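Local coordinates for sigma regulatory family protein-PP2C phosphatase (Chlamydia trachomatis serovar L2, PDB 6MAB), which forms the periplasmic sensor domain of a membrane-bound, probable PP2C-type phosphatase, and is thought to sense TCA-cycle intermediates, at residues A[33-38]-A[130-135]; A[71-76]-A[147-152]. One frame throughout, in Å; residues are numbered along the deposited sequence.

Contact 1 (A[33-38]-A[130-135]); sequences PLNIDI and LQTNIF
Asn35 meets Thr132 and Leu130 where the first turn of helix 35-45 lies on the face of a five-stranded antiparallel sheet. The strand order 2-1-5-4-3 is that of a PAS-like module, consistent with a Cache-type sensor fold, and the contact illustrates how one amide can join helix to sheet. Asn35 ND2 donates to Thr132 OG1 at 3.0 Å, with an N-H...O angle of 161° and the acceptor almost exactly in the amide plane. Its CG stands anti to the carbonyl carbon (chi1 -58°), which carries the amide down onto the strand. The same ND2 also bonds to Leu114 O on the next strand, so two hydrogen bonds limit rotation of the amide. Leu130 lies against this group, its CD2 3.5 Å from Asn35 OD1. That oxygen is buried against the methyl and has no polar partner in the model. One turn on, Ile38 CD1 reaches Leu130 CD2 at 3.7 Å, the two side chains crossing at about a right angle. Leu34 occupies the N-cap position, and its O accepts the first helical backbone bond, from Ile38 N. On the other face of the sheet, the amide of Gln131 is held by Glu104 O and Phe106 N. A water completes the junction, donating to Asn35 O at 3.0 Å and lying 2.7 Å from Thr132 OG1.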
loop_
_atom_site.group_PDB
_atom_site.type_symbol
_atom_site.label_atom_id
_atom_site.label_comp_id
_atom_site.label_asym_id
_atom_site.label_seq_id
_atom_site.Cartn_x
_atom_site.Cartn_y
_atom_site.Cartn_z
ATOM N N PRO A 33 -2.144 -9.426 -2.248
ATOM C CA PRO A 33 -2.385 -9.565 -3.695
ATOM C C PRO A 33 -3.218 -10.795 -4.044
ATOM O O PRO A 33 -2.766 -11.717 -4.745
ATOM C CB PRO A 33 -0.957 -9.623 -4.246
ATOM C CG PRO A 33 -0.201 -10.396 -3.197
ATOM C CD PRO A 33 -0.802 -9.924 -1.880
ATOM N N LEU A 34 -4.464 -10.792 -3.571
ATOM C CA LEU A 34 -5.421 -11.882 -3.769
ATOM C C LEU A 34 -6.359 -11.633 -4.957
ATOM O O LEU A 34 -7.494 -12.152 -4.982
ATOM C CB LEU A 34 -6.217 -12.092 -2.492
ATOM C CG LEU A 34 -5.360 -12.420 -1.258
ATOM C CD1 LEU A 34 -6.249 -12.626 -0.034
ATOM C CD2 LEU A 34 -4.463 -13.635 -1.500
ATOM N N ASN A 35 -5.850 -10.920 -5.968
ATOM C CA ASN A 35 -6.613 -10.574 -7.158
ATOM C C ASN A 35 -7.266 -11.786 -7.804
ATOM O O ASN A 35 -8.444 -11.736 -8.177
ATOM C CB ASN A 35 -5.707 -9.877 -8.150
ATOM C CG ASN A 35 -5.070 -8.618 -7.568
ATOM O OD1 ASN A 35 -4.267 -8.693 -6.629
ATOM N ND2 ASN A 35 -5.425 -7.458 -8.128
ATOM N N ILE A 36 -6.508 -12.873 -7.986
ATOM C CA ILE A 36 -7.053 -14.025 -8.686
ATOM C C ILE A 36 -8.276 -14.554 -7.960
ATOM O O ILE A 36 -9.297 -14.880 -8.583
ATOM C CB ILE A 36 -5.980 -15.110 -8.841
ATOM C CG1 ILE A 36 -4.963 -14.659 -9.882
ATOM C CG2 ILE A 36 -6.629 -16.434 -9.260
ATOM C CD1 ILE A 36 -3.856 -15.734 -10.134
ATOM N N ASP A 37 -8.173 -14.698 -6.635
ATOM C CA ASP A 37 -9.267 -15.282 -5.865
ATOM C C ASP A 37 -10.489 -14.371 -5.871
ATOM O O ASP A 37 -11.625 -14.853 -5.928
ATOM C CB ASP A 37 -8.823 -15.576 -4.427
ATOM C CG ASP A 37 -7.895 -16.777 -4.325
ATOM O OD1 ASP A 37 -7.856 -17.574 -5.277
ATOM O OD2 ASP A 37 -7.218 -16.918 -3.281
ATOM N N ILE A 38 -10.274 -13.047 -5.802
ATOM C CA ILE A 38 -11.378 -12.101 -5.846
ATOM C C ILE A 38 -12.074 -12.128 -7.203
ATOM O O ILE A 38 -13.309 -12.139 -7.268
ATOM C CB ILE A 38 -10.865 -10.694 -5.491
ATOM C CG1 ILE A 38 -10.432 -10.668 -4.028
ATOM C CG2 ILE A 38 -11.956 -9.659 -5.723
ATOM C CD1 ILE A 38 -9.640 -9.441 -3.673
ATOM N N LEU A 130 -6.760 -3.071 -5.233
ATOM C CA LEU A 130 -6.535 -4.173 -6.161
ATOM C C LEU A 130 -7.260 -3.880 -7.467
ATOM O O LEU A 130 -8.440 -3.524 -7.462
ATOM C CB LEU A 130 -7.026 -5.484 -5.572
ATOM C CG LEU A 130 -6.003 -6.208 -4.710
ATOM C CD1 LEU A 130 -5.584 -5.382 -3.500
ATOM C CD2 LEU A 130 -6.527 -7.566 -4.268
ATOM N N GLN A 131 -6.526 -3.964 -8.570
ATOM C CA GLN A 131 -7.067 -3.757 -9.901
ATOM C C GLN A 131 -6.715 -4.953 -10.752
ATOM O O GLN A 131 -5.544 -5.345 -10.793
ATOM C CB GLN A 131 -6.512 -2.465 -10.498
ATOM C CG GLN A 131 -6.870 -1.286 -9.626
ATOM C CD GLN A 131 -6.370 0.061 -10.148
ATOM O OE1 GLN A 131 -5.953 0.195 -11.302
ATOM N NE2 GLN A 131 -6.445 1.072 -9.290
ATOM N N THR A 132 -7.726 -5.533 -11.396
ATOM C CA THR A 132 -7.566 -6.731 -12.208
ATOM C C THR A 132 -8.218 -6.540 -13.573
ATOM O O THR A 132 -9.391 -6.162 -13.658
ATOM C CB THR A 132 -8.168 -7.917 -11.478
ATOM O OG1 THR A 132 -7.508 -8.061 -10.219
ATOM C CG2 THR A 132 -8.017 -9.206 -12.305
ATOM N N ASN A 133 -7.464 -6.819 -14.637
ATOM C CA ASN A 133 -7.980 -6.633 -15.984
ATOM C C ASN A 133 -9.020 -7.703 -16.320
ATOM O O ASN A 133 -8.869 -8.884 -15.985
ATOM C CB ASN A 133 -6.842 -6.650 -17.009
ATOM C CG ASN A 133 -6.237 -5.301 -17.223
ATOM O OD1 ASN A 133 -6.930 -4.276 -17.188
ATOM N ND2 ASN A 133 -4.939 -5.277 -17.455
ATOM N N ILE A 134 -10.100 -7.263 -16.955
ATOM C CA ILE A 134 -11.143 -8.140 -17.470
ATOM C C ILE A 134 -10.867 -8.261 -18.965
ATOM O O ILE A 134 -11.116 -7.333 -19.742
ATOM C CB ILE A 134 -12.540 -7.590 -17.163
ATOM C CG1 ILE A 134 -12.739 -7.545 -15.632
ATOM C CG2 ILE A 134 -13.615 -8.440 -17.840
ATOM C CD1 ILE A 134 -13.915 -6.681 -15.202
ATOM N N PHE A 135 -10.298 -9.395 -19.348
ATOM C CA PHE A 135 -9.865 -9.655 -20.716
ATOM C C PHE A 135 -10.973 -10.357 -21.481
ATOM O O PHE A 135 -11.553 -11.336 -20.993
ATOM C CB PHE A 135 -8.615 -10.544 -20.745
ATOM C CG PHE A 135 -7.368 -9.891 -20.205
ATOM C CD1 PHE A 135 -6.768 -8.848 -20.877
ATOM C CD2 PHE A 135 -6.792 -10.330 -19.029
ATOM C CE1 PHE A 135 -5.617 -8.255 -20.391
ATOM C CE2 PHE A 135 -5.636 -9.728 -18.526
ATOM C CZ PHE A 135 -5.045 -8.702 -19.225
HETATM O O HOH W 1 -9.539 -8.978 -8.689
#

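Contact 2 (A[71-76]-A[147-152]); sequences TYKEIS and YTLSDT
A classic beta bulge opens strand 74-80, where Lys73 and Glu74 together stand opposite the single residue Leu149 of the antiparallel strand 142-151 in the PAS-like sheet. As a worked case of how a bulge keeps backbone groups paired, a single acceptor, Leu149 O, takes two donors. Glu74 N comes in at 3.3 Å, whereas the bond from Lys73 N is weak because its N-H...O angle is only 124°. Beyond the bulge the pairing is regular. Leu149 N gives to Glu74 O at 2.8 Å, and the hydrogen-bonded pair Ser76-Tyr147 closes a ring of two bonds, the one from Tyr147 N to Ser76 O being almost straight at 178°. Between them Ile75 and Thr148 form a non-hydrogen-bonded pair, with Ile75 CG1 alongside Thr148 CG2 at 3.5 Å; Phe42 and Ile38 of helix 35-45 cover this face.

Glu74, Ser76, Tyr147 and Leu149 line the other face. Glu74 is extended, with CG anti to its backbone N, and runs beside Leu149 to bring its carboxylate to Tyr147. OE2 takes a 2.7 Å hydrogen bond from Ser76 OG on its anti side, somewhat out of the carboxylate plane, and is also hydrogen-bonded to Tyr101 OH, while OE1 forms a salt bridge with Arg93; together these would probably favour the ionised form. Glu74 OE2 also lies 3.6 Å from Tyr147 CD1, the carboxylate and ring planes being turned 41° apart. At the bulge end, the edge of the Tyr72 ring faces Leu149 O. A water donates to Thr71 O and sits 3.0 Å from Ser150 OG, above one face of the Tyr72 ring and offset toward its rim.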
loop_
_atom_site.group_PDB
_atom_site.type_symbol
_atom_site.label_atom_id
_atom_site.label_comp_id
_atom_site.label_asym_id
_atom_site.label_seq_id
_atom_site.Cartn_x
_atom_site.Cartn_y
_atom_site.Cartn_z
ATOM N N THR A 71 -17.687 -6.715 3.572
ATOM C CA THR A 71 -16.325 -7.224 3.508
ATOM C C THR A 71 -15.372 -6.381 2.674
ATOM O O THR A 71 -14.153 -6.539 2.814
ATOM C CB THR A 71 -16.333 -8.668 2.983
ATOM O OG1 THR A 71 -16.979 -8.729 1.701
ATOM C CG2 THR A 71 -17.080 -9.553 3.965
ATOM N N TYR A 72 -15.876 -5.493 1.827
ATOM C CA TYR A 72 -15.050 -4.580 1.055
ATOM C C TYR A 72 -15.543 -3.163 1.268
ATOM O O TYR A 72 -16.745 -2.933 1.422
ATOM C CB TYR A 72 -15.099 -4.921 -0.430
ATOM C CG TYR A 72 -14.380 -6.198 -0.732
ATOM C CD1 TYR A 72 -13.020 -6.193 -0.976
ATOM C CD2 TYR A 72 -15.041 -7.413 -0.721
ATOM C CE1 TYR A 72 -12.341 -7.356 -1.237
ATOM C CE2 TYR A 72 -14.363 -8.590 -0.990
ATOM C CZ TYR A 72 -13.015 -8.546 -1.245
ATOM O OH TYR A 72 -12.306 -9.691 -1.483
ATOM N N LYS A 73 -14.618 -2.203 1.286
ATOM C CA LYS A 73 -15.064 -0.822 1.204
ATOM C C LYS A 73 -15.703 -0.555 -0.149
ATOM O O LYS A 73 -16.674 0.202 -0.237
ATOM C CB LYS A 73 -13.898 0.131 1.460
ATOM C CG LYS A 73 -14.285 1.607 1.275
ATOM C CD LYS A 73 -13.120 2.557 1.545
ATOM C CE LYS A 73 -13.562 4.010 1.425
ATOM N NZ LYS A 73 -14.094 4.494 2.714
ATOM N N GLU A 74 -15.194 -1.194 -1.198
ATOM C CA GLU A 74 -15.733 -1.032 -2.540
ATOM C C GLU A 74 -15.311 -2.212 -3.387
ATOM O O GLU A 74 -14.137 -2.593 -3.383
ATOM C CB GLU A 74 -15.221 0.266 -3.192
ATOM C CG GLU A 74 -15.708 0.500 -4.629
ATOM C CD GLU A 74 -15.241 1.839 -5.198
ATOM O OE1 GLU A 74 -15.038 2.761 -4.390
ATOM O OE2 GLU A 74 -15.071 1.968 -6.437
ATOM N N ILE A 75 -16.252 -2.766 -4.134
ATOM C CA ILE A 75 -15.909 -3.571 -5.293
ATOM C C ILE A 75 -16.670 -3.015 -6.492
ATOM O O ILE A 75 -17.889 -2.825 -6.425
ATOM C CB ILE A 75 -16.211 -5.064 -5.060
ATOM C CG1 ILE A 75 -15.921 -5.838 -6.326
ATOM C CG2 ILE A 75 -17.647 -5.265 -4.645
ATOM C CD1 ILE A 75 -15.796 -7.316 -6.075
ATOM N N SER A 76 -15.937 -2.706 -7.573
ATOM C CA SER A 76 -16.496 -2.028 -8.739
ATOM C C SER A 76 -16.053 -2.687 -10.039
ATOM O O SER A 76 -14.897 -3.074 -10.188
ATOM C CB SER A 76 -16.071 -0.551 -8.779
ATOM O OG SER A 76 -16.632 0.163 -7.697
ATOM N N TYR A 147 -12.125 -3.485 -9.704
ATOM C CA TYR A 147 -11.486 -2.565 -8.782
ATOM C C TYR A 147 -12.015 -2.835 -7.375
ATOM O O TYR A 147 -13.226 -2.774 -7.153
ATOM C CB TYR A 147 -11.818 -1.152 -9.250
ATOM C CG TYR A 147 -11.294 0.003 -8.423
ATOM C CD1 TYR A 147 -11.979 0.448 -7.313
ATOM C CD2 TYR A 147 -10.142 0.683 -8.801
ATOM C CE1 TYR A 147 -11.508 1.542 -6.561
ATOM C CE2 TYR A 147 -9.668 1.770 -8.059
ATOM C CZ TYR A 147 -10.362 2.191 -6.953
ATOM O OH TYR A 147 -9.917 3.275 -6.218
ATOM N N THR A 148 -11.123 -3.153 -6.432
ATOM C CA THR A 148 -11.536 -3.377 -5.051
ATOM C C THR A 148 -10.684 -2.561 -4.081
ATOM O O THR A 148 -9.481 -2.328 -4.296
ATOM C CB THR A 148 -11.514 -4.852 -4.639
ATOM O OG1 THR A 148 -10.216 -5.382 -4.828
ATOM C CG2 THR A 148 -12.506 -5.665 -5.456
ATOM N N LEU A 149 -11.359 -2.108 -3.023
ATOM C CA LEU A 149 -10.768 -1.406 -1.889
ATOM C C LEU A 149 -11.102 -2.168 -0.613
ATOM O O LEU A 149 -12.278 -2.430 -0.339
ATOM C CB LEU A 149 -11.314 0.019 -1.778
ATOM C CG LEU A 149 -11.164 0.955 -2.971
ATOM C CD1 LEU A 149 -11.850 2.290 -2.676
ATOM C CD2 LEU A 149 -9.700 1.184 -3.350
ATOM N N SER A 150 -10.072 -2.519 0.152
ATOM C CA SER A 150 -10.193 -3.269 1.394
ATOM C C SER A 150 -9.441 -2.546 2.518
ATOM O O SER A 150 -8.270 -2.170 2.354
ATOM C CB SER A 150 -9.636 -4.713 1.170
ATOM O OG SER A 150 -9.380 -5.387 2.377
ATOM N N ASP A 151 -10.109 -2.336 3.659
ATOM C CA ASP A 151 -9.427 -1.732 4.800
ATOM C C ASP A 151 -8.350 -2.691 5.297
ATOM O O ASP A 151 -8.635 -3.861 5.576
ATOM C CB ASP A 151 -10.423 -1.425 5.906
ATOM C CG ASP A 151 -9.880 -0.461 6.939
ATOM O OD1 ASP A 151 -8.666 -0.470 7.199
ATOM O OD2 ASP A 151 -10.690 0.312 7.508
ATOM N N THR A 152 -7.111 -2.214 5.386
ATOM C CA THR A 152 -6.006 -3.054 5.824
ATOM C C THR A 152 -5.780 -3.051 7.332
ATOM O O THR A 152 -4.790 -3.633 7.783
ATOM C CB THR A 152 -4.713 -2.644 5.137
ATOM O OG1 THR A 152 -4.324 -1.335 5.574
ATOM C CG2 THR A 152 -4.889 -2.674 3.627
HETATM O O HOH W 2 -11.603 -7.426 2.089
#

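Contacts 1 and 2 share one sheet, in which strands 126-135 and 142-151 are neighbours, and their centres lie 12 Å apart. A probable backbone hydrogen bond, 2.9 Å between Leu130 O and Thr148 N, joins them directly. Helix 35-45 spans both: Ile38, which packs on the strand in contact 1, places CG1 3.3 Å from Tyr72 OH and CG2 4.0 Å from Thr148 CG2 in contact 2. On the reverse face, Gln131 NE2 comes within 3.5 Å of Tyr147 CE2. The segments alternate along the chain; through the shared sheet and Ile38, helix 35-45, the bulged strand 74-80 and the hairpin 126-135/142-151 form one unit of the sensor domain.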